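Local coordinates for protein NtrC family transcriptional regulator (Clostridium acetobutylicum ATCC 824, PDB 2Q5C) that probably regulates transcription as a sigma-54-dependent activator that binds ATP and DNA, this piece being its N-terminal PrpR-type domain, likely the sensory part, at residues K6-S11 against F46-E51; S62-K67 against I100-S105; Y88-F93 against I145-K150. All coordinates share one frame; numbering follows the deposited sequence.

Contact 1 (K6-S11 against F46-E51); sequences KIALIS and FGLQDE
Lys6 reaches across from the start of strand 6-11 to the turn that follows helix 38-48, where its NZ gives a hydrogen bond of 2.9 Å to the backbone O of Glu51. NZ lies in the carbonyl plane and approaches from nearly straight beyond the oxygen (C=O...NZ 153°). A single bend in the lysine chain, at CG-CD, folds the outer half round this carbonyl, and CE comes within 3.1 Å of the same Glu51 O. The carboxylate of Glu51 takes no part, since its OE1 stays 5.3 Å from Lys6 NZ. A long, flexible cation suits the partly exposed start of an inner strand, where the side chain can touch Ile30 and Ile32 while the charge ends on a polar turn.

Two residues on, Ala8 points the same way and presents CB to CD1 of Leu48, 4.1 Å away. The methyl is short and the leucine long, and the one makes room for the other: Leu48 projects from the last turn of its helix with CG anti to its carbonyl carbon, and chi1 (-79°) and chi2 (169°) together carry CD1 toward Ala8.

The arrangement is a helix end laid over one face of a parallel sheet. Strand 6-11 runs between strands 30-35 and 54-58, while Ile7 and Leu9 turn to the other face, against helix 14-27.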
ATOM      1  N   LYS A   6     -14.892  10.821 -12.139  1.00 20.62           N
ATOM      2  CA  LYS A   6     -13.479  10.527 -12.415  1.00 20.17           C
ATOM      3  C   LYS A   6     -12.792  10.151 -11.123  1.00 18.93           C
ATOM      4  O   LYS A   6     -12.866  10.892 -10.133  1.00 18.51           O
ATOM      5  CB  LYS A   6     -12.796  11.744 -13.005  1.00 20.95           C
ATOM      6  CG  LYS A   6     -13.440  12.237 -14.318  1.00 23.43           C
ATOM      7  CD  LYS A   6     -12.728  13.459 -14.884  1.00 22.52           C
ATOM      8  CE  LYS A   6     -11.291  13.182 -15.280  1.00 23.12           C
ATOM      9  NZ  LYS A   6     -10.677  14.423 -15.859  1.00 23.53           N
ATOM     10  N   ILE A   7     -12.166   8.976 -11.100  1.00 18.41           N
ATOM     11  CA  ILE A   7     -11.462   8.512  -9.906  1.00 17.68           C
ATOM     12  C   ILE A   7     -10.069   8.094 -10.283  1.00 16.02           C
ATOM     13  O   ILE A   7      -9.876   7.297 -11.230  1.00 16.78           O
ATOM     14  CB  ILE A   7     -12.190   7.343  -9.207  1.00 17.92           C
ATOM     15  CG1 ILE A   7     -13.657   7.687  -8.944  1.00 20.51           C
ATOM     16  CG2 ILE A   7     -11.460   6.938  -7.901  1.00 19.30           C
ATOM     17  CD1 ILE A   7     -14.427   6.544  -8.300  1.00 19.97           C
ATOM     18  N   ALA A   8      -9.099   8.612  -9.541  1.00 16.11           N
ATOM     19  CA  ALA A   8      -7.692   8.244  -9.719  1.00 15.82           C
ATOM     20  C   ALA A   8      -7.258   7.196  -8.729  1.00 17.20           C
ATOM     21  O   ALA A   8      -7.513   7.328  -7.543  1.00 20.15           O
ATOM     22  CB  ALA A   8      -6.780   9.436  -9.585  1.00 16.34           C
ATOM     23  N   LEU A   9      -6.568   6.168  -9.211  1.00 15.26           N
ATOM     24  CA  LEU A   9      -5.865   5.205  -8.359  1.00 15.34           C
ATOM     25  C   LEU A   9      -4.396   5.482  -8.475  1.00 16.16           C
ATOM     26  O   LEU A   9      -3.866   5.507  -9.586  1.00 15.92           O
ATOM     27  CB  LEU A   9      -6.177   3.754  -8.795  1.00 14.34           C
ATOM     28  CG  LEU A   9      -5.291   2.716  -8.083  1.00 15.31           C
ATOM     29  CD1 LEU A   9      -5.666   2.607  -6.622  1.00 18.10           C
ATOM     30  CD2 LEU A   9      -5.515   1.360  -8.745  1.00 16.70           C
ATOM     31  N   ILE A  10      -3.716   5.695  -7.342  1.00 16.21           N
ATOM     32  CA  ILE A  10      -2.277   5.966  -7.334  1.00 17.72           C
ATOM     33  C   ILE A  10      -1.653   4.838  -6.521  1.00 18.36           C
ATOM     34  O   ILE A  10      -1.974   4.664  -5.337  1.00 18.67           O
ATOM     35  CB  ILE A  10      -1.938   7.346  -6.727  1.00 16.91           C
ATOM     36  CG1 ILE A  10      -2.713   8.426  -7.493  1.00 17.58           C
ATOM     37  CG2 ILE A  10      -0.408   7.558  -6.786  1.00 20.25           C
ATOM     38  CD1 ILE A  10      -2.519   9.868  -6.950  1.00 18.90           C
ATOM     39  N   SER A  11      -0.830   4.024  -7.178  1.00 18.64           N
ATOM     40  CA  SER A  11      -0.361   2.781  -6.571  1.00 19.98           C
ATOM     41  C   SER A  11       0.901   2.383  -7.311  1.00 20.97           C
ATOM     42  O   SER A  11       1.137   2.850  -8.411  1.00 21.91           O
ATOM     43  CB  SER A  11      -1.449   1.721  -6.796  1.00 21.19           C
ATOM     44  OG  SER A  11      -1.041   0.426  -6.357  1.00 22.88           O
ATOM     45  N   PHE A  46      -1.963  16.078  -5.791  1.00 19.24           N
ATOM     46  CA  PHE A  46      -2.208  17.509  -5.697  1.00 19.58           C
ATOM     47  C   PHE A  46      -2.464  18.074  -7.095  1.00 20.29           C
ATOM     48  O   PHE A  46      -3.374  18.885  -7.294  1.00 22.15           O
ATOM     49  CB  PHE A  46      -1.012  18.198  -5.031  1.00 20.15           C
ATOM     50  CG  PHE A  46      -1.254  19.638  -4.741  1.00 21.07           C
ATOM     51  CD1 PHE A  46      -1.759  20.015  -3.505  1.00 21.86           C
ATOM     52  CD2 PHE A  46      -1.041  20.602  -5.728  1.00 23.06           C
ATOM     53  CE1 PHE A  46      -2.020  21.391  -3.232  1.00 23.66           C
ATOM     54  CE2 PHE A  46      -1.300  21.961  -5.478  1.00 23.88           C
ATOM     55  CZ  PHE A  46      -1.801  22.338  -4.235  1.00 21.92           C
ATOM     56  N   GLY A  47      -1.694  17.605  -8.068  1.00 20.58           N
ATOM     57  CA  GLY A  47      -1.823  18.095  -9.462  1.00 21.43           C
ATOM     58  C   GLY A  47      -3.131  17.665 -10.104  1.00 22.27           C
ATOM     59  O   GLY A  47      -3.625  18.331 -11.006  1.00 24.32           O
ATOM     60  N   LEU A  48      -3.690  16.545  -9.647  1.00 21.11           N
ATOM     61  CA  LEU A  48      -4.933  15.990 -10.200  1.00 21.92           C
ATOM     62  C   LEU A  48      -6.203  16.454  -9.516  1.00 21.76           C
ATOM     63  O   LEU A  48      -7.315  16.217 -10.008  1.00 22.09           O
ATOM     64  CB  LEU A  48      -4.909  14.466 -10.057  1.00 22.03           C
ATOM     65  CG  LEU A  48      -4.082  13.694 -11.073  1.00 24.22           C
ATOM     66  CD1 LEU A  48      -3.976  12.261 -10.611  1.00 24.68           C
ATOM     67  CD2 LEU A  48      -4.762  13.760 -12.429  1.00 25.84           C
ATOM     68  N   GLN A  49      -6.082  17.107  -8.375  1.00 23.66           N
ATOM     69  CA  GLN A  49      -7.251  17.207  -7.527  1.00 24.97           C
ATOM     70  C   GLN A  49      -8.362  18.062  -8.104  1.00 26.01           C
ATOM     71  O   GLN A  49      -9.527  17.818  -7.787  1.00 28.03           O
ATOM     72  CB  GLN A  49      -6.901  17.599  -6.099  1.00 25.63           C
ATOM     73  CG  GLN A  49      -6.421  18.988  -5.927  1.00 26.88           C
ATOM     74  CD  GLN A  49      -6.302  19.335  -4.462  1.00 27.85           C
ATOM     75  OE1 GLN A  49      -7.164  18.997  -3.652  1.00 30.21           O
ATOM     76  NE2 GLN A  49      -5.237  20.003  -4.120  1.00 29.53           N
ATOM     77  N   ASP A  50      -8.027  19.023  -8.959  1.00 26.57           N
ATOM     78  CA  ASP A  50      -9.090  19.843  -9.541  1.00 27.64           C
ATOM     79  C   ASP A  50      -9.677  19.171 -10.782  1.00 27.58           C
ATOM     80  O   ASP A  50     -10.636  19.681 -11.374  1.00 29.12           O
ATOM     81  CB  ASP A  50      -8.582  21.261  -9.860  1.00 28.38           C
ATOM     82  CG  ASP A  50      -8.259  22.072  -8.611  1.00 33.41           C
ATOM     83  OD1 ASP A  50      -8.865  21.841  -7.533  1.00 38.07           O
ATOM     84  OD2 ASP A  50      -7.396  22.973  -8.721  1.00 40.02           O
ATOM     85  N   GLU A  51      -9.124  18.017 -11.153  1.00 25.82           N
ATOM     86  CA  GLU A  51      -9.550  17.285 -12.364  1.00 25.83           C
ATOM     87  C   GLU A  51     -10.243  15.947 -12.117  1.00 23.79           C
ATOM     88  O   GLU A  51     -10.673  15.290 -13.066  1.00 23.72           O
ATOM     89  CB  GLU A  51      -8.362  17.012 -13.286  1.00 26.59           C
ATOM     90  CG  GLU A  51      -7.548  18.234 -13.680  1.00 29.79           C
ATOM     91  CD  GLU A  51      -6.292  17.882 -14.462  1.00 31.46           C
ATOM     92  OE1 GLU A  51      -6.003  16.683 -14.709  1.00 37.33           O
ATOM     93  OE2 GLU A  51      -5.570  18.831 -14.838  1.00 38.55           O
TER

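Contact 2 (S62-K67 against I100-S105); sequences SDYIKK and IAYKHS. With SO4 (sulfate ion), chain E.
Asp63 sets its carboxylate against the phenol end of Tyr102, with OD2 at the ring edge, in the ring plane, and 2.6 Å from Tyr102 OH. The hydroxyl donates, and it meets the anti lone pair of OD2, the one turned away from OD1; carboxylate and ring planes stand 59° apart. Asp63 OD2 also accepts from Lys103 NZ at 3.0 Å, a charge-assisted bond and so a salt bridge, met on the syn side and 31° out of the carboxylate plane. Asp63 OD1 is held by Lys67 NZ, one helical turn along, at 2.9 Å. Three donors thus meet this short acid in the conformer described, and Lys67 NZ and Lys103 NZ, 4.9 Å apart, probably stabilise its negative charge.

Lys103 lays CG over one face of the Tyr102 ring, 3.8 Å above its centre, and runs out extended from there to deliver NZ to the acid. Tyr102 itself swings CG anti to its backbone N (chi1 -174°), carrying the rigid ring off the strand end toward the helix. Phe125 meets that ring edge-to-face.

Tyr64 passes nearby, its CE1 4.1 Å from Tyr102 OH, and Tyr64 OH donates to O4 of a sulfate at 2.6 Å. That ion, probably from the crystallisation liquor, is also bound by Asp129 N. Helix 59-66 and strand 96-102 belong to different domains, making this a polar salt-bridge network between two alpha/beta domains, each with a parallel sheet of order 2-1-3-4, reminiscent of flavodoxin-like folds.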
ATOM      1  N   SER A  62      -1.622   6.732   1.233  1.00 20.01           N
ATOM      2  CA  SER A  62      -2.927   7.350   1.454  1.00 21.04           C
ATOM      3  C   SER A  62      -2.858   8.453   2.519  1.00 22.45           C
ATOM      4  O   SER A  62      -3.594   9.443   2.430  1.00 21.70           O
ATOM      5  CB  SER A  62      -3.993   6.285   1.748  1.00 23.12           C
ATOM      6  OG  SER A  62      -3.838   5.715   3.027  1.00 27.11           O
ATOM      7  N   ASP A  63      -1.974   8.287   3.500  0.50 21.91           N
ATOM      8  CA  ASP A  63      -1.762   9.300   4.530  0.50 22.69           C
ATOM      9  C   ASP A  63      -1.125  10.557   3.927  0.50 22.11           C
ATOM     10  O   ASP A  63      -1.553  11.687   4.205  0.50 22.61           O
ATOM     11  CB  ASP A  63      -0.872   8.701   5.620  0.50 23.18           C
ATOM     12  CG  ASP A  63      -0.810   9.552   6.867  0.50 24.90           C
ATOM     13  OD1 ASP A  63      -1.823  10.192   7.216  0.50 28.80           O
ATOM     14  OD2 ASP A  63       0.253   9.550   7.506  0.50 25.52           O
ATOM     15  N   TYR A  64      -0.117  10.377   3.082  1.00 21.08           N
ATOM     16  CA  TYR A  64       0.518  11.501   2.382  1.00 20.52           C
ATOM     17  C   TYR A  64      -0.476  12.246   1.501  1.00 20.51           C
ATOM     18  O   TYR A  64      -0.482  13.476   1.444  1.00 21.08           O
ATOM     19  CB  TYR A  64       1.716  11.003   1.559  1.00 20.72           C
ATOM     20  CG  TYR A  64       2.969  10.839   2.405  1.00 21.42           C
ATOM     21  CD1 TYR A  64       3.179   9.708   3.176  1.00 23.46           C
ATOM     22  CD2 TYR A  64       3.917  11.852   2.436  1.00 24.38           C
ATOM     23  CE1 TYR A  64       4.319   9.601   3.998  1.00 22.97           C
ATOM     24  CE2 TYR A  64       5.061  11.753   3.220  1.00 22.90           C
ATOM     25  CZ  TYR A  64       5.244  10.606   3.978  1.00 20.74           C
ATOM     26  OH  TYR A  64       6.366  10.551   4.769  1.00 23.22           O
ATOM     27  N   ILE A  65      -1.331  11.490   0.823  1.00 19.28           N
ATOM     28  CA  ILE A  65      -2.330  12.122  -0.037  1.00 19.11           C
ATOM     29  C   ILE A  65      -3.398  12.834   0.781  1.00 20.88           C
ATOM     30  O   ILE A  65      -3.742  13.979   0.452  1.00 21.29           O
ATOM     31  CB  ILE A  65      -2.934  11.071  -0.992  1.00 18.23           C
ATOM     32  CG1 ILE A  65      -1.857  10.667  -1.992  1.00 16.71           C
ATOM     33  CG2 ILE A  65      -4.163  11.634  -1.751  1.00 18.33           C
ATOM     34  CD1 ILE A  65      -2.229   9.513  -2.919  1.00 18.64           C
ATOM     35  N   LYS A  66      -3.915  12.197   1.820  1.00 21.78           N
ATOM     36  CA  LYS A  66      -5.020  12.803   2.553  1.00 23.84           C
ATOM     37  C   LYS A  66      -4.607  14.144   3.150  1.00 24.99           C
ATOM     38  O   LYS A  66      -5.420  15.062   3.173  1.00 25.60           O
ATOM     39  CB  LYS A  66      -5.522  11.885   3.652  1.00 24.11           C
ATOM     40  CG  LYS A  66      -6.778  12.423   4.364  1.00 28.99           C
ATOM     41  CD  LYS A  66      -7.298  11.430   5.396  1.00 35.36           C
ATOM     42  CE  LYS A  66      -8.812  11.562   5.581  1.00 38.74           C
ATOM     43  NZ  LYS A  66      -9.555  10.951   4.425  1.00 40.92           N
ATOM     44  N   LYS A  67      -3.364  14.253   3.594  1.00 26.02           N
ATOM     45  CA  LYS A  67      -2.899  15.484   4.259  1.00 27.40           C
ATOM     46  C   LYS A  67      -2.616  16.604   3.276  1.00 28.77           C
ATOM     47  O   LYS A  67      -2.363  17.739   3.695  1.00 30.42           O
ATOM     48  CB  LYS A  67      -1.663  15.222   5.126  1.00 28.69           C
ATOM     49  CG  LYS A  67      -1.938  14.274   6.276  1.00 29.79           C
ATOM     50  CD  LYS A  67      -0.796  14.263   7.276  1.00 35.80           C
ATOM     51  CE  LYS A  67      -0.804  13.021   8.153  1.00 38.69           C
ATOM     52  NZ  LYS A  67      -2.152  12.706   8.695  1.00 41.39           N
ATOM     53  N   ILE A 100       7.851  -4.948   8.224  1.00 21.04           N
ATOM     54  CA  ILE A 100       7.923  -3.505   8.397  1.00 21.67           C
ATOM     55  C   ILE A 100       6.554  -2.909   8.121  1.00 21.15           C
ATOM     56  O   ILE A 100       5.990  -3.099   7.032  1.00 22.85           O
ATOM     57  CB  ILE A 100       9.019  -2.858   7.513  1.00 22.23           C
ATOM     58  CG1 ILE A 100      10.396  -3.438   7.905  1.00 23.35           C
ATOM     59  CG2 ILE A 100       8.988  -1.316   7.642  1.00 23.60           C
ATOM     60  CD1 ILE A 100      11.573  -2.900   7.150  1.00 21.52           C
ATOM     61  N   ALA A 101       6.002  -2.227   9.110  1.00 21.19           N
ATOM     62  CA  ALA A 101       4.669  -1.645   8.947  1.00 21.25           C
ATOM     63  C   ALA A 101       4.692  -0.145   9.176  1.00 22.13           C
ATOM     64  O   ALA A 101       5.530   0.367   9.910  1.00 22.32           O
ATOM     65  CB  ALA A 101       3.697  -2.278   9.893  1.00 21.62           C
ATOM     66  N   TYR A 102       3.754   0.551   8.542  1.00 22.96           N
ATOM     67  CA  TYR A 102       3.565   1.983   8.728  1.00 24.20           C
ATOM     68  C   TYR A 102       2.745   2.254   9.977  1.00 24.98           C
ATOM     69  O   TYR A 102       1.594   1.830  10.058  1.00 25.09           O
ATOM     70  CB  TYR A 102       2.811   2.564   7.530  1.00 25.27           C
ATOM     71  CG  TYR A 102       2.672   4.077   7.532  1.00 26.81           C
ATOM     72  CD1 TYR A 102       3.799   4.881   7.507  1.00 28.27           C
ATOM     73  CD2 TYR A 102       1.410   4.694   7.508  1.00 28.14           C
ATOM     74  CE1 TYR A 102       3.711   6.258   7.472  1.00 30.00           C
ATOM     75  CE2 TYR A 102       1.316   6.108   7.491  1.00 28.18           C
ATOM     76  CZ  TYR A 102       2.481   6.860   7.463  1.00 29.52           C
ATOM     77  OH  TYR A 102       2.492   8.254   7.409  1.00 31.36           O
ATOM     78  N   LYS A 103       3.358   2.965  10.928  1.00 25.78           N
ATOM     79  CA  LYS A 103       2.733   3.426  12.191  1.00 28.86           C
ATOM     80  C   LYS A 103       2.305   2.344  13.181  1.00 30.03           C
ATOM     81  O   LYS A 103       2.691   2.403  14.356  1.00 31.27           O
ATOM     82  CB  LYS A 103       1.622   4.471  11.939  1.00 29.00           C
ATOM     83  CG  LYS A 103       2.166   5.743  11.334  1.00 30.44           C
ATOM     84  CD  LYS A 103       1.136   6.868  11.193  1.00 32.16           C
ATOM     85  CE  LYS A 103       1.793   8.119  10.638  1.00 36.79           C
ATOM     86  NZ  LYS A 103       0.849   9.274  10.399  1.00 41.11           N
ATOM     87  N   HIS A 104       1.531   1.368  12.717  1.00 30.32           N
ATOM     88  CA  HIS A 104       0.926   0.366  13.589  1.00 31.98           C
ATOM     89  C   HIS A 104       0.947  -1.023  12.929  1.00 31.79           C
ATOM     90  O   HIS A 104       0.843  -1.146  11.700  1.00 30.28           O
ATOM     91  CB  HIS A 104      -0.527   0.759  13.941  1.00 33.15           C
ATOM     92  CG  HIS A 104      -0.661   2.104  14.599  1.00 38.37           C
ATOM     93  ND1 HIS A 104      -0.144   2.381  15.850  1.00 42.10           N
ATOM     94  CD2 HIS A 104      -1.269   3.244  14.187  1.00 41.94           C
ATOM     95  CE1 HIS A 104      -0.419   3.635  16.173  1.00 43.79           C
ATOM     96  NE2 HIS A 104      -1.101   4.181  15.180  1.00 44.03           N
ATOM     97  N   SER A 105       1.051  -2.060  13.753  1.00 31.96           N
ATOM     98  CA  SER A 105       0.908  -3.438  13.284  1.00 32.61           C
ATOM     99  C   SER A 105      -0.460  -3.673  12.648  1.00 31.88           C
ATOM    100  O   SER A 105      -1.464  -3.128  13.109  1.00 32.22           O
ATOM    101  CB  SER A 105       1.041  -4.404  14.462  1.00 33.38           C
ATOM    102  OG  SER A 105       2.208  -4.110  15.215  1.00 37.37           O
TER
HETATM  103  S   SO4 E 604       8.689  13.061   5.064  0.70 37.45           S
HETATM  104  O1  SO4 E 604       9.320  13.950   6.038  0.70 38.53           O
HETATM  105  O2  SO4 E 604       8.749  13.613   3.711  0.70 39.72           O
HETATM  106  O3  SO4 E 604       9.436  11.807   5.106  0.70 35.96           O
HETATM  107  O4  SO4 E 604       7.291  12.880   5.441  0.70 32.61           O

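Contact 3 (Y88-F93 against I145-K150); sequences YNAKRF and IVVSGK
Ile145, which opens strand 145-148, meets both Phe93 and Ala90 with different branches. Its CD1 lies 3.6 Å from Phe93 CB and CG1 follows alongside, while CG2 reaches Ala90 CB at 4.0 Å. The torsions divide the work: CG1 stands anti to the carbonyl carbon (chi1 -54°) and extends toward the turn after helix 80-90, whereas CG2 is left to face the helix itself. A branched, fairly long residue suits a place that must fill two directions at once. The phenyl ring of Phe93 leads off from this packing. Arg92 CG sits 4.0 Å above the centre of one of its faces, and Tyr162 stacks on the ring. The helix end is tied off here: Arg92 NH1 bonds to Asn89 O at 2.9 Å from above the carbonyl plane, opposite to the face reached by Arg92 N, and NH1 also forms a salt bridge with Glu164.

Val146 points to the other face of the sheet, toward helix 150-158, as strand alternation demands. Val147 returns to the first face and sets CG2 against Ala90 CB at 3.7 Å. The small methyl of Ala90, touched by both Ile145 and Val147, lets the helix lie close to the strand.

Past Ser148 the chain turns at Gly149, the N-cap of helix 150-158. A run of beta-branched residues whose side chains alternate between the two faces of a buried inner strand, with helices covering both, is characteristic of three-layer alpha/beta domains; the strand order 2-1-3-4 is reminiscent of flavodoxin-like folds.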
ATOM      1  N   TYR A  88       3.924 -16.013   4.105  1.00 19.71           N
ATOM      2  CA  TYR A  88       3.946 -17.347   3.546  1.00 20.48           C
ATOM      3  C   TYR A  88       4.857 -17.436   2.320  1.00 20.86           C
ATOM      4  O   TYR A  88       5.658 -18.369   2.209  1.00 21.69           O
ATOM      5  CB  TYR A  88       2.496 -17.751   3.226  1.00 22.31           C
ATOM      6  CG  TYR A  88       2.369 -18.981   2.421  1.00 24.41           C
ATOM      7  CD1 TYR A  88       2.596 -20.217   2.999  1.00 26.98           C
ATOM      8  CD2 TYR A  88       2.016 -18.922   1.078  1.00 26.14           C
ATOM      9  CE1 TYR A  88       2.492 -21.387   2.254  1.00 27.81           C
ATOM     10  CE2 TYR A  88       1.883 -20.103   0.326  1.00 27.95           C
ATOM     11  CZ  TYR A  88       2.121 -21.313   0.935  1.00 28.02           C
ATOM     12  OH  TYR A  88       2.035 -22.482   0.222  1.00 31.24           O
ATOM     13  N   ASN A  89       4.772 -16.478   1.409  1.00 21.00           N
ATOM     14  CA  ASN A  89       5.615 -16.478   0.228  1.00 21.75           C
ATOM     15  C   ASN A  89       7.075 -16.239   0.581  1.00 21.74           C
ATOM     16  O   ASN A  89       7.967 -16.868  -0.013  1.00 21.59           O
ATOM     17  CB  ASN A  89       5.175 -15.382  -0.722  1.00 22.68           C
ATOM     18  CG  ASN A  89       3.918 -15.725  -1.476  1.00 26.55           C
ATOM     19  OD1 ASN A  89       3.670 -16.881  -1.800  1.00 30.83           O
ATOM     20  ND2 ASN A  89       3.154 -14.700  -1.824  1.00 33.47           N
ATOM     21  N   ALA A  90       7.324 -15.376   1.558  1.00 20.62           N
ATOM     22  CA  ALA A  90       8.703 -15.011   1.951  1.00 20.81           C
ATOM     23  C   ALA A  90       9.467 -16.175   2.565  1.00 22.04           C
ATOM     24  O   ALA A  90      10.701 -16.168   2.574  1.00 22.44           O
ATOM     25  CB  ALA A  90       8.690 -13.821   2.901  1.00 20.49           C
ATOM     26  N   LYS A  91       8.743 -17.175   3.042  1.00 22.38           N
ATOM     27  CA  LYS A  91       9.376 -18.327   3.696  1.00 24.21           C
ATOM     28  C   LYS A  91      10.251 -19.087   2.729  1.00 24.88           C
ATOM     29  O   LYS A  91      11.141 -19.859   3.153  1.00 26.87           O
ATOM     30  CB  LYS A  91       8.320 -19.278   4.258  1.00 24.33           C
ATOM     31  CG  LYS A  91       7.729 -18.825   5.547  1.00 26.22           C
ATOM     32  CD  LYS A  91       6.675 -19.818   6.086  1.00 26.33           C
ATOM     33  CE  LYS A  91       7.301 -21.189   6.449  1.00 28.40           C
ATOM     34  NZ  LYS A  91       6.220 -22.159   6.813  1.00 33.14           N
ATOM     35  N   ARG A  92      10.048 -18.888   1.444  1.00 24.27           N
ATOM     36  CA  ARG A  92      10.938 -19.600   0.512  1.00 24.95           C
ATOM     37  C   ARG A  92      12.377 -19.147   0.658  1.00 25.11           C
ATOM     38  O   ARG A  92      13.302 -19.871   0.245  1.00 26.39           O
ATOM     39  CB  ARG A  92      10.495 -19.434  -0.922  1.00 25.28           C
ATOM     40  CG  ARG A  92      10.698 -18.077  -1.501  1.00 25.89           C
ATOM     41  CD  ARG A  92       9.964 -18.055  -2.815  1.00 27.44           C
ATOM     42  NE  ARG A  92      10.208 -16.879  -3.643  1.00 28.22           N
ATOM     43  CZ  ARG A  92       9.610 -15.701  -3.479  1.00 27.56           C
ATOM     44  NH1 ARG A  92       8.745 -15.510  -2.468  1.00 25.66           N
ATOM     45  NH2 ARG A  92       9.893 -14.704  -4.310  1.00 30.48           N
ATOM     46  N   PHE A  93      12.574 -17.939   1.191  1.00 24.13           N
ATOM     47  CA  PHE A  93      13.938 -17.400   1.345  1.00 23.89           C
ATOM     48  C   PHE A  93      14.598 -17.808   2.632  1.00 24.96           C
ATOM     49  O   PHE A  93      15.835 -17.739   2.735  1.00 25.43           O
ATOM     50  CB  PHE A  93      13.957 -15.872   1.247  1.00 23.94           C
ATOM     51  CG  PHE A  93      13.432 -15.320  -0.046  1.00 24.10           C
ATOM     52  CD1 PHE A  93      14.072 -15.575  -1.245  1.00 26.37           C
ATOM     53  CD2 PHE A  93      12.309 -14.499  -0.051  1.00 25.19           C
ATOM     54  CE1 PHE A  93      13.588 -15.035  -2.441  1.00 28.20           C
ATOM     55  CE2 PHE A  93      11.827 -13.942  -1.244  1.00 26.58           C
ATOM     56  CZ  PHE A  93      12.467 -14.212  -2.432  1.00 27.85           C
ATOM     57  N   ILE A 145      15.625 -10.876   5.003  1.00 20.99           N
ATOM     58  CA  ILE A 145      14.330 -10.939   4.298  1.00 20.03           C
ATOM     59  C   ILE A 145      13.425  -9.875   4.905  1.00 19.92           C
ATOM     60  O   ILE A 145      13.252  -9.829   6.106  1.00 20.51           O
ATOM     61  CB  ILE A 145      13.673 -12.306   4.490  1.00 20.92           C
ATOM     62  CG1 ILE A 145      14.616 -13.468   4.096  1.00 20.53           C
ATOM     63  CG2 ILE A 145      12.373 -12.399   3.658  1.00 21.17           C
ATOM     64  CD1 ILE A 145      14.217 -14.799   4.654  1.00 22.93           C
ATOM     65  N   VAL A 146      12.854  -9.042   4.037  1.00 19.44           N
ATOM     66  CA  VAL A 146      11.955  -7.970   4.481  1.00 19.30           C
ATOM     67  C   VAL A 146      10.575  -8.134   3.817  1.00 19.54           C
ATOM     68  O   VAL A 146      10.498  -8.291   2.591  1.00 19.29           O
ATOM     69  CB  VAL A 146      12.517  -6.599   4.076  1.00 19.99           C
ATOM     70  CG1 VAL A 146      11.506  -5.478   4.338  1.00 19.71           C
ATOM     71  CG2 VAL A 146      13.797  -6.320   4.830  1.00 20.30           C
ATOM     72  N   VAL A 147       9.518  -8.078   4.634  1.00 18.36           N
ATOM     73  CA  VAL A 147       8.105  -8.158   4.158  1.00 18.06           C
ATOM     74  C   VAL A 147       7.495  -6.807   4.489  1.00 17.27           C
ATOM     75  O   VAL A 147       7.468  -6.405   5.650  1.00 17.79           O
ATOM     76  CB  VAL A 147       7.366  -9.250   4.896  1.00 18.86           C
ATOM     77  CG1 VAL A 147       5.890  -9.314   4.455  1.00 19.84           C
ATOM     78  CG2 VAL A 147       8.015 -10.576   4.645  1.00 21.03           C
ATOM     79  N   SER A 148       7.042  -6.091   3.460  1.00 17.49           N
ATOM     80  CA  SER A 148       6.504  -4.759   3.676  1.00 18.69           C
ATOM     81  C   SER A 148       5.827  -4.283   2.411  1.00 19.23           C
ATOM     82  O   SER A 148       5.653  -5.035   1.446  1.00 19.53           O
ATOM     83  CB  SER A 148       7.642  -3.776   4.045  1.00 18.86           C
ATOM     84  OG  SER A 148       7.163  -2.550   4.613  1.00 21.13           O
ATOM     85  N   GLY A 149       5.464  -3.008   2.409  1.00 19.83           N
ATOM     86  CA  GLY A 149       5.008  -2.378   1.171  1.00 19.82           C
ATOM     87  C   GLY A 149       6.124  -2.165   0.161  1.00 21.21           C
ATOM     88  O   GLY A 149       7.326  -2.278   0.473  1.00 20.02           O
ATOM     89  N   LYS A 150       5.740  -1.820  -1.058  1.00 21.00           N
ATOM     90  CA  LYS A 150       6.655  -1.795  -2.192  1.00 21.18           C
ATOM     91  C   LYS A 150       7.825  -0.823  -2.052  1.00 21.27           C
ATOM     92  O   LYS A 150       8.945  -1.140  -2.466  1.00 21.30           O
ATOM     93  CB  LYS A 150       5.872  -1.497  -3.491  1.00 22.90           C
ATOM     94  CG  LYS A 150       6.684  -1.576  -4.781  1.00 26.04           C
ATOM     95  CD  LYS A 150       7.281  -2.950  -5.002  1.00 32.45           C
ATOM     96  CE  LYS A 150       7.481  -3.251  -6.501  1.00 35.39           C
ATOM     97  NZ  LYS A 150       8.370  -2.261  -7.204  1.00 39.67           N
TER

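The three contacts follow the two-domain build of this chain, which has two four-stranded parallel sheets of the same strand order, 2-1-3-4. Contact 1 packs a helix end on the first sheet and contact 3 does so on the second; their centres lie about 30 Å apart on opposite sides of the chain's centre. Contact 2 joins the two halves. Its 62-67 side meets contact 1 through Ile10 CD1 and Ile65 CD1, 4.1 Å apart, and its 100-105 side is continuous with contact 3: Ile100 O lies 2.7 Å from Ser148 OG. One sulfate sits on Tyr64 at contact 2 and another about 3 Å from the Glu51 side chain in contact 1; both probably come from the crystallisation liquor.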